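PDB 4N81: inositol monophosphatase from Zymomonas mobilis, which probably hydrolyses phosphate monoesters such as inositol monophosphate, using magnesium ions. Local coordinates for residues A[22-27]-A[44-49]; A[86-91]-A[99-104]. One frame throughout, in Å; residues are numbered along the deposited sequence.

Contact 1: residues A[22-27]-A[44-49]; sequences DIIRPF and TKADRG
Phe27, Ile24 and Ile23 meet Ala46, Lys45 and Gly49 where the C-terminal end of helix 7-24, with the 3-10 turn that follows it, packs on the first turns of helix 42-61. The aromatic contact comes first. Phe27 holds CG anti to its carbonyl carbon (chi1 -66°), which carries the ring over to the other helix. There Lys45 CB makes a CH-pi contact over the ring face, 4.1 Å from the Phe27 centroid and 29° off the normal. Lys45 crosses the ring at about a right angle; its CD also touches the ring, at CE2, while its ammonium end leads away. The methyl CB of Ala46 sits 3.7 Å from Phe27 CD1. With an alanine at Phe27 the ring is lost, which is likely to open a gap beside Ala46 and leave Lys45 CB and CD without the face they lie on.

Aliphatic packing completes the interface. Ile23 CD1 reaches the backbone at Gly49 O, 3.6 Å away, and its CG2 lies near Ala46 O. A CB on Gly49 would come tight against that CG2, and the bare backbone permits this approach. Ile24 approaches more loosely, its CG1 4.3 Å from Ala46 CB.

A salt bridge lies within segment 22-27, turned from helix 42-61: Arg25 NH2 donates to the anti lone pair of Asp22 OD2 (3.1 Å), in the guanidinium plane, and Arg25 NH1 is held by Pro121 O. The two helices are thus joined here by apolar and CH-pi packing, with the charged groups of Lys45, Asp22 and Arg25 directed elsewhere.

Contact 2: residues A[86-91]-A[99-104]; sequences DPIDGT and ASFGTL. With SO4 (sulfate ion), chain B.
The Phe101 ring meets Ile88 CG2 obliquely, CD1 lying 3.8 Å from that methyl, and Phe94 packs edge-to-face with the same ring. With chi1 at 71°, Phe101 CG sits between its backbone N and carbonyl carbon, and the ring turns to the Ile88 side. Asp89 rests CB, and behind it the carboxylate carbon CG, on Leu104 CD1, the nearer approach being CB at 3.6 Å. Its OD2 and that of Asp86 stand near sulfate O3 and near Asp210, an acidic cluster that a bound cation would be expected to stabilise.

Backbone bonds pair Asp86 with Leu104 in both directions, and likewise Asp89 with Gly102. The register slips by one between these antiparallel pairs, a beta bulge, and inside it Thr103 OG1 donates to Pro87 O in the carbonyl plane (2.7 Å). At the start of helix 91-95 the amides of Gly90, its N-cap, and Thr91 both donate to sulfate O4, at 2.9 and 3.0 Å.

Aspartates on either side of a chain corner at Pro87, followed by an anion-holding helix start, are characteristic of the inositol monophosphatase Asp-Pro-Ile-Asp-Gly-Thr motif; Asp86, Asp89 and Ile88 are predicted magnesium ligands, and the sulfate probably mimics substrate phosphate.

In the fold
Contact 1 is partly buried and farther out, its centre about 18 Å from that of the chain, whereas contact 2 is buried, about 8 Å from that centre. They lie side by side, centres about 11 Å apart: Ile24 CD1 reaches Pro87 O and Thr103 OG1, and Ala46 CB meets Ile88 CD1 at 3.7 Å. Helices 7-24 and 42-61 therefore back the corner at Pro87 from the side away from the sulfate. Chemistry follows place: contact 1 is apolar interhelical packing with only the aliphatic part of Lys45 joining in from a charged residue, while contact 2 combines buried strand hydrogen bonds with an acidic site that also holds a sulfate.

Contact 1: residues A[22-27]-A[44-49]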
ATOM      1  N   ASP A  22      -7.268  13.620  14.626  1.00 20.08           N
ATOM      2  CA  ASP A  22      -6.934  13.401  16.034  1.00 19.00           C
ATOM      3  C   ASP A  22      -7.803  12.323  16.635  1.00 23.15           C
ATOM      4  O   ASP A  22      -7.396  11.658  17.586  1.00 20.97           O
ATOM      5  CB  ASP A  22      -7.087  14.675  16.869  1.00 21.26           C
ATOM      6  CG  ASP A  22      -6.078  15.746  16.467  1.00 29.78           C
ATOM      7  OD1 ASP A  22      -6.322  16.946  16.727  1.00 32.77           O
ATOM      8  OD2 ASP A  22      -5.042  15.366  15.881  1.00 30.39           O
ATOM      9  N   ILE A  23      -9.020  12.166  16.126  1.00 18.95           N
ATOM     10  CA  ILE A  23      -9.832  11.070  16.675  1.00 19.06           C
ATOM     11  C   ILE A  23      -9.396   9.676  16.184  1.00 18.87           C
ATOM     12  O   ILE A  23      -9.374   8.703  16.944  1.00 17.96           O
ATOM     13  CB  ILE A  23     -11.292  11.313  16.318  1.00 23.95           C
ATOM     14  CG1 ILE A  23     -11.818  12.466  17.164  1.00 25.18           C
ATOM     15  CG2 ILE A  23     -12.125  10.040  16.478  1.00 23.83           C
ATOM     16  CD1 ILE A  23     -13.056  13.132  16.567  1.00 26.73           C
ATOM     17  N   ILE A  24      -9.057   9.603  14.901  1.00 16.78           N
ATOM     18  CA  ILE A  24      -8.730   8.336  14.221  1.00 15.70           C
ATOM     19  C   ILE A  24      -7.355   7.790  14.610  1.00 15.36           C
ATOM     20  O   ILE A  24      -7.200   6.598  14.838  1.00 15.08           O
ATOM     21  CB  ILE A  24      -8.763   8.528  12.684  1.00 17.36           C
ATOM     22  CG1 ILE A  24     -10.208   8.807  12.206  1.00 17.95           C
ATOM     23  CG2 ILE A  24      -8.135   7.304  11.949  1.00 16.54           C
ATOM     24  CD1 ILE A  24     -10.291   9.353  10.691  1.00 18.04           C
ATOM     25  N   ARG A  25      -6.378   8.675  14.763  1.00 15.57           N
ATOM     26  CA  ARG A  25      -4.984   8.227  14.958  1.00 18.56           C
ATOM     27  C   ARG A  25      -4.769   7.206  16.103  1.00 18.64           C
ATOM     28  O   ARG A  25      -4.120   6.174  15.896  1.00 16.07           O
ATOM     29  CB  ARG A  25      -4.079   9.451  15.150  1.00 20.19           C
ATOM     30  CG  ARG A  25      -2.581   9.193  15.172  1.00 23.71           C
ATOM     31  CD  ARG A  25      -1.794  10.546  15.322  1.00 21.51           C
ATOM     32  NE  ARG A  25      -1.942  11.390  14.127  1.00 23.38           N
ATOM     33  CZ  ARG A  25      -2.646  12.528  14.098  1.00 27.83           C
ATOM     34  NH1 ARG A  25      -2.729  13.254  12.955  1.00 19.42           N
ATOM     35  NH2 ARG A  25      -3.249  12.950  15.206  1.00 30.40           N
ATOM     36  N   PRO A  26      -5.351   7.449  17.295  1.00 16.66           N
ATOM     37  CA  PRO A  26      -5.107   6.519  18.402  1.00 18.07           C
ATOM     38  C   PRO A  26      -5.552   5.080  18.068  1.00 20.04           C
ATOM     39  O   PRO A  26      -5.142   4.161  18.785  1.00 19.00           O
ATOM     40  CB  PRO A  26      -5.956   7.091  19.555  1.00 22.51           C
ATOM     41  CG  PRO A  26      -6.085   8.531  19.237  1.00 25.96           C
ATOM     42  CD  PRO A  26      -6.100   8.642  17.739  1.00 17.60           C
ATOM     43  N   PHE A  27      -6.517   4.906  17.154  1.00 17.18           N
ATOM     44  CA  PHE A  27      -7.042   3.567  16.844  1.00 15.75           C
ATOM     45  C   PHE A  27      -6.210   2.820  15.810  1.00 17.28           C
ATOM     46  O   PHE A  27      -6.421   1.654  15.600  1.00 15.59           O
ATOM     47  CB  PHE A  27      -8.476   3.651  16.331  1.00 15.67           C
ATOM     48  CG  PHE A  27      -9.443   4.144  17.379  1.00 18.55           C
ATOM     49  CD1 PHE A  27      -9.896   5.464  17.373  1.00 17.31           C
ATOM     50  CD2 PHE A  27      -9.832   3.305  18.406  1.00 20.56           C
ATOM     51  CE1 PHE A  27     -10.766   5.919  18.344  1.00 21.85           C
ATOM     52  CE2 PHE A  27     -10.713   3.757  19.401  1.00 21.93           C
ATOM     53  CZ  PHE A  27     -11.178   5.072  19.354  1.00 23.71           C
ATOM     54  N   THR A  44     -14.457   0.873  13.494  1.00 18.08           N
ATOM     55  CA  THR A  44     -15.804   1.344  13.708  1.00 20.13           C
ATOM     56  C   THR A  44     -15.835   2.459  14.752  1.00 22.14           C
ATOM     57  O   THR A  44     -16.533   3.489  14.565  1.00 22.57           O
ATOM     58  CB  THR A  44     -16.716   0.145  14.150  1.00 23.65           C
ATOM     59  OG1 THR A  44     -16.790  -0.784  13.050  1.00 24.42           O
ATOM     60  CG2 THR A  44     -18.082   0.641  14.486  1.00 23.17           C
ATOM     61  N   LYS A  45     -15.046   2.306  15.826  1.00 21.46           N
ATOM     62  CA  LYS A  45     -14.995   3.378  16.811  1.00 24.65           C
ATOM     63  C   LYS A  45     -14.435   4.671  16.216  1.00 21.25           C
ATOM     64  O   LYS A  45     -14.969   5.753  16.456  1.00 20.56           O
ATOM     65  CB  LYS A  45     -14.089   2.998  18.003  1.00 30.71           C
ATOM     66  CG  LYS A  45     -14.585   1.864  18.881  1.00 33.79           C
ATOM     67  CD  LYS A  45     -13.861   1.865  20.224  1.00 35.58           C
ATOM     68  CE  LYS A  45     -14.275   0.657  21.096  1.00 44.23           C
ATOM     69  NZ  LYS A  45     -13.768  -0.596  20.406  1.00 46.72           N
ATOM     70  N   ALA A  46     -13.391   4.535  15.391  1.00 19.16           N
ATOM     71  CA  ALA A  46     -12.706   5.672  14.801  1.00 19.56           C
ATOM     72  C   ALA A  46     -13.634   6.388  13.824  1.00 19.83           C
ATOM     73  O   ALA A  46     -13.760   7.601  13.847  1.00 18.82           O
ATOM     74  CB  ALA A  46     -11.441   5.177  14.043  1.00 15.60           C
ATOM     75  N   ASP A  47     -14.273   5.606  12.959  1.00 17.07           N
ATOM     76  CA  ASP A  47     -15.177   6.153  11.948  1.00 17.42           C
ATOM     77  C   ASP A  47     -16.345   6.859  12.600  1.00 20.52           C
ATOM     78  O   ASP A  47     -16.665   8.019  12.256  1.00 22.36           O
ATOM     79  CB  ASP A  47     -15.667   5.005  11.028  1.00 18.46           C
ATOM     80  CG  ASP A  47     -16.855   5.411  10.182  1.00 31.49           C
ATOM     81  OD1 ASP A  47     -17.975   4.908  10.435  1.00 44.82           O
ATOM     82  OD2 ASP A  47     -16.693   6.284   9.326  1.00 26.34           O
ATOM     83  N   ARG A  48     -16.973   6.215  13.579  1.00 22.01           N
ATOM     84  CA  ARG A  48     -18.111   6.864  14.225  1.00 24.25           C
ATOM     85  C   ARG A  48     -17.713   8.105  14.996  1.00 23.64           C
ATOM     86  O   ARG A  48     -18.427   9.128  14.967  1.00 24.51           O
ATOM     87  CB  ARG A  48     -18.822   5.932  15.232  1.00 33.16           C
ATOM     88  CG  ARG A  48     -19.461   4.633  14.693  1.00 38.88           C
ATOM     89  CD  ARG A  48     -20.274   3.895  15.810  1.00 69.74           C
ATOM     90  NE  ARG A  48     -21.181   4.786  16.551  1.00 74.69           N
ATOM     91  CZ  ARG A  48     -21.734   4.505  17.738  1.00 78.60           C
ATOM     92  NH1 ARG A  48     -21.472   3.348  18.339  1.00 80.65           N
ATOM     93  NH2 ARG A  48     -22.546   5.380  18.335  1.00 77.41           N
ATOM     94  N   GLY A  49     -16.606   8.040  15.735  1.00 22.38           N
ATOM     95  CA  GLY A  49     -16.273   9.220  16.529  1.00 23.19           C
ATOM     96  C   GLY A  49     -15.877  10.399  15.619  1.00 21.02           C
ATOM     97  O   GLY A  49     -16.244  11.573  15.895  1.00 22.50           O
TER

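Contact 2: residues A[86-91]-A[99-104]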
ATOM      1  N   ASP A  86     -16.121  11.022   4.436  1.00 14.86           N
ATOM      2  CA  ASP A  86     -15.756   9.637   4.642  1.00 14.19           C
ATOM      3  C   ASP A  86     -14.579   9.616   5.634  1.00 15.59           C
ATOM      4  O   ASP A  86     -13.429   9.863   5.223  1.00 16.66           O
ATOM      5  CB  ASP A  86     -15.349   8.960   3.321  1.00 14.45           C
ATOM      6  CG  ASP A  86     -15.340   7.422   3.445  1.00 17.67           C
ATOM      7  OD1 ASP A  86     -15.767   6.928   4.515  1.00 19.90           O
ATOM      8  OD2 ASP A  86     -14.934   6.723   2.485  1.00 17.71           O
ATOM      9  N   PRO A  87     -14.842   9.377   6.936  1.00 14.61           N
ATOM     10  CA  PRO A  87     -13.718   9.502   7.893  1.00 14.53           C
ATOM     11  C   PRO A  87     -12.526   8.595   7.564  1.00 16.60           C
ATOM     12  O   PRO A  87     -11.380   8.996   7.716  1.00 14.64           O
ATOM     13  CB  PRO A  87     -14.350   8.993   9.210  1.00 15.36           C
ATOM     14  CG  PRO A  87     -15.847   9.442   9.071  1.00 16.78           C
ATOM     15  CD  PRO A  87     -16.162   9.209   7.604  1.00 17.08           C
ATOM     16  N   ILE A  88     -12.819   7.390   7.081  1.00 13.49           N
ATOM     17  CA  ILE A  88     -11.776   6.420   6.724  1.00 12.14           C
ATOM     18  C   ILE A  88     -12.138   5.780   5.375  1.00 14.06           C
ATOM     19  O   ILE A  88     -12.847   4.784   5.308  1.00 16.41           O
ATOM     20  CB  ILE A  88     -11.599   5.335   7.814  1.00 12.32           C
ATOM     21  CG1 ILE A  88     -11.239   6.001   9.172  1.00 14.13           C
ATOM     22  CG2 ILE A  88     -10.503   4.302   7.408  1.00 12.89           C
ATOM     23  CD1 ILE A  88     -11.270   5.027  10.368  1.00 13.87           C
ATOM     24  N   ASP A  89     -11.629   6.359   4.298  1.00 12.72           N
ATOM     25  CA  ASP A  89     -11.735   5.699   3.010  1.00 10.58           C
ATOM     26  C   ASP A  89     -10.555   4.736   2.930  1.00 11.22           C
ATOM     27  O   ASP A  89      -9.416   5.145   3.148  1.00 12.34           O
ATOM     28  CB  ASP A  89     -11.654   6.723   1.882  1.00 10.39           C
ATOM     29  CG  ASP A  89     -11.819   6.062   0.530  1.00 11.53           C
ATOM     30  OD1 ASP A  89     -10.824   6.032  -0.236  1.00  9.94           O
ATOM     31  OD2 ASP A  89     -12.924   5.543   0.271  1.00 11.77           O
ATOM     32  N   GLY A  90     -10.821   3.474   2.581  1.00 12.51           N
ATOM     33  CA  GLY A  90      -9.825   2.419   2.687  1.00 11.38           C
ATOM     34  C   GLY A  90      -9.978   1.721   4.032  1.00 10.56           C
ATOM     35  O   GLY A  90      -8.973   1.435   4.718  1.00 11.93           O
ATOM     36  N   THR A  91     -11.232   1.433   4.389  1.00 10.52           N
ATOM     37  CA  THR A  91     -11.517   0.785   5.658  1.00 11.17           C
ATOM     38  C   THR A  91     -10.738  -0.564   5.745  1.00 15.88           C
ATOM     39  O   THR A  91     -10.146  -0.900   6.762  1.00 11.59           O
ATOM     40  CB  THR A  91     -13.044   0.330   5.636  1.00 18.23           C
ATOM     41  OG1 THR A  91     -13.876   1.484   5.498  1.00 26.96           O
ATOM     42  CG2 THR A  91     -13.396  -0.345   6.943  1.00 18.42           C
ATOM     43  N   ALA A  99      -1.194   2.397   6.189  1.00  9.84           N
ATOM     44  CA  ALA A  99      -1.461   3.850   6.221  1.00 10.39           C
ATOM     45  C   ALA A  99      -1.718   4.377   4.804  1.00 10.90           C
ATOM     46  O   ALA A  99      -1.242   5.465   4.425  1.00 12.27           O
ATOM     47  CB  ALA A  99      -0.274   4.583   6.852  1.00 13.41           C
ATOM     48  N   SER A 100      -2.437   3.608   4.005  1.00 12.68           N
ATOM     49  CA  SER A 100      -2.929   4.149   2.723  1.00 12.74           C
ATOM     50  C   SER A 100      -4.339   4.726   2.829  1.00 10.74           C
ATOM     51  O   SER A 100      -4.848   5.262   1.846  1.00 13.38           O
ATOM     52  CB  SER A 100      -2.948   3.034   1.668  1.00  8.84           C
ATOM     53  OG  SER A 100      -3.768   1.950   2.156  1.00 11.61           O
ATOM     54  N   PHE A 101      -5.016   4.536   3.965  1.00  9.52           N
ATOM     55  CA  PHE A 101      -6.374   5.042   4.104  1.00  9.37           C
ATOM     56  C   PHE A 101      -6.355   6.558   4.202  1.00  9.65           C
ATOM     57  O   PHE A 101      -5.320   7.125   4.527  1.00 12.89           O
ATOM     58  CB  PHE A 101      -7.091   4.461   5.343  1.00  9.84           C
ATOM     59  CG  PHE A 101      -6.551   4.980   6.629  1.00 12.73           C
ATOM     60  CD1 PHE A 101      -7.118   6.096   7.242  1.00 11.78           C
ATOM     61  CD2 PHE A 101      -5.471   4.365   7.237  1.00 13.10           C
ATOM     62  CE1 PHE A 101      -6.604   6.576   8.438  1.00 13.25           C
ATOM     63  CE2 PHE A 101      -4.932   4.865   8.406  1.00 10.78           C
ATOM     64  CZ  PHE A 101      -5.518   5.976   9.019  1.00 11.34           C
ATOM     65  N   GLY A 102      -7.487   7.219   3.910  1.00 10.18           N
ATOM     66  CA  GLY A 102      -7.545   8.679   4.109  1.00 10.37           C
ATOM     67  C   GLY A 102      -8.925   9.157   4.537  1.00 13.09           C
ATOM     68  O   GLY A 102      -9.952   8.521   4.251  1.00 13.76           O
ATOM     69  N   THR A 103      -8.961  10.296   5.221  1.00 11.70           N
ATOM     70  CA  THR A 103     -10.232  10.957   5.472  1.00 12.47           C
ATOM     71  C   THR A 103     -10.540  11.736   4.197  1.00 14.07           C
ATOM     72  O   THR A 103      -9.693  12.483   3.695  1.00 13.41           O
ATOM     73  CB  THR A 103     -10.072  11.928   6.637  1.00 13.38           C
ATOM     74  OG1 THR A 103      -9.787  11.179   7.832  1.00 14.93           O
ATOM     75  CG2 THR A 103     -11.374  12.787   6.836  1.00 14.39           C
ATOM     76  N   LEU A 104     -11.764  11.617   3.694  1.00 15.36           N
ATOM     77  CA  LEU A 104     -12.186  12.421   2.541  1.00 12.68           C
ATOM     78  C   LEU A 104     -13.232  13.411   2.999  1.00 14.08           C
ATOM     79  O   LEU A 104     -14.210  13.007   3.651  1.00 16.84           O
ATOM     80  CB  LEU A 104     -12.816  11.512   1.479  1.00 12.19           C
ATOM     81  CG  LEU A 104     -11.963  10.335   0.995  1.00 11.22           C
ATOM     82  CD1 LEU A 104     -12.647   9.561  -0.153  1.00 10.93           C
ATOM     83  CD2 LEU A 104     -10.621  10.907   0.490  1.00 11.02           C
TER
HETATM   84  S   SO4 B 301     -14.577   2.292   2.345  1.00 38.20           S
HETATM   85  O1  SO4 B 301     -15.159   1.799   3.634  1.00 44.03           O
HETATM   86  O2  SO4 B 301     -15.439   1.794   1.236  1.00 43.43           O
HETATM   87  O3  SO4 B 301     -14.665   3.744   2.284  1.00 20.51           O
HETATM   88  O4  SO4 B 301     -13.158   1.790   2.146  1.00 26.91           O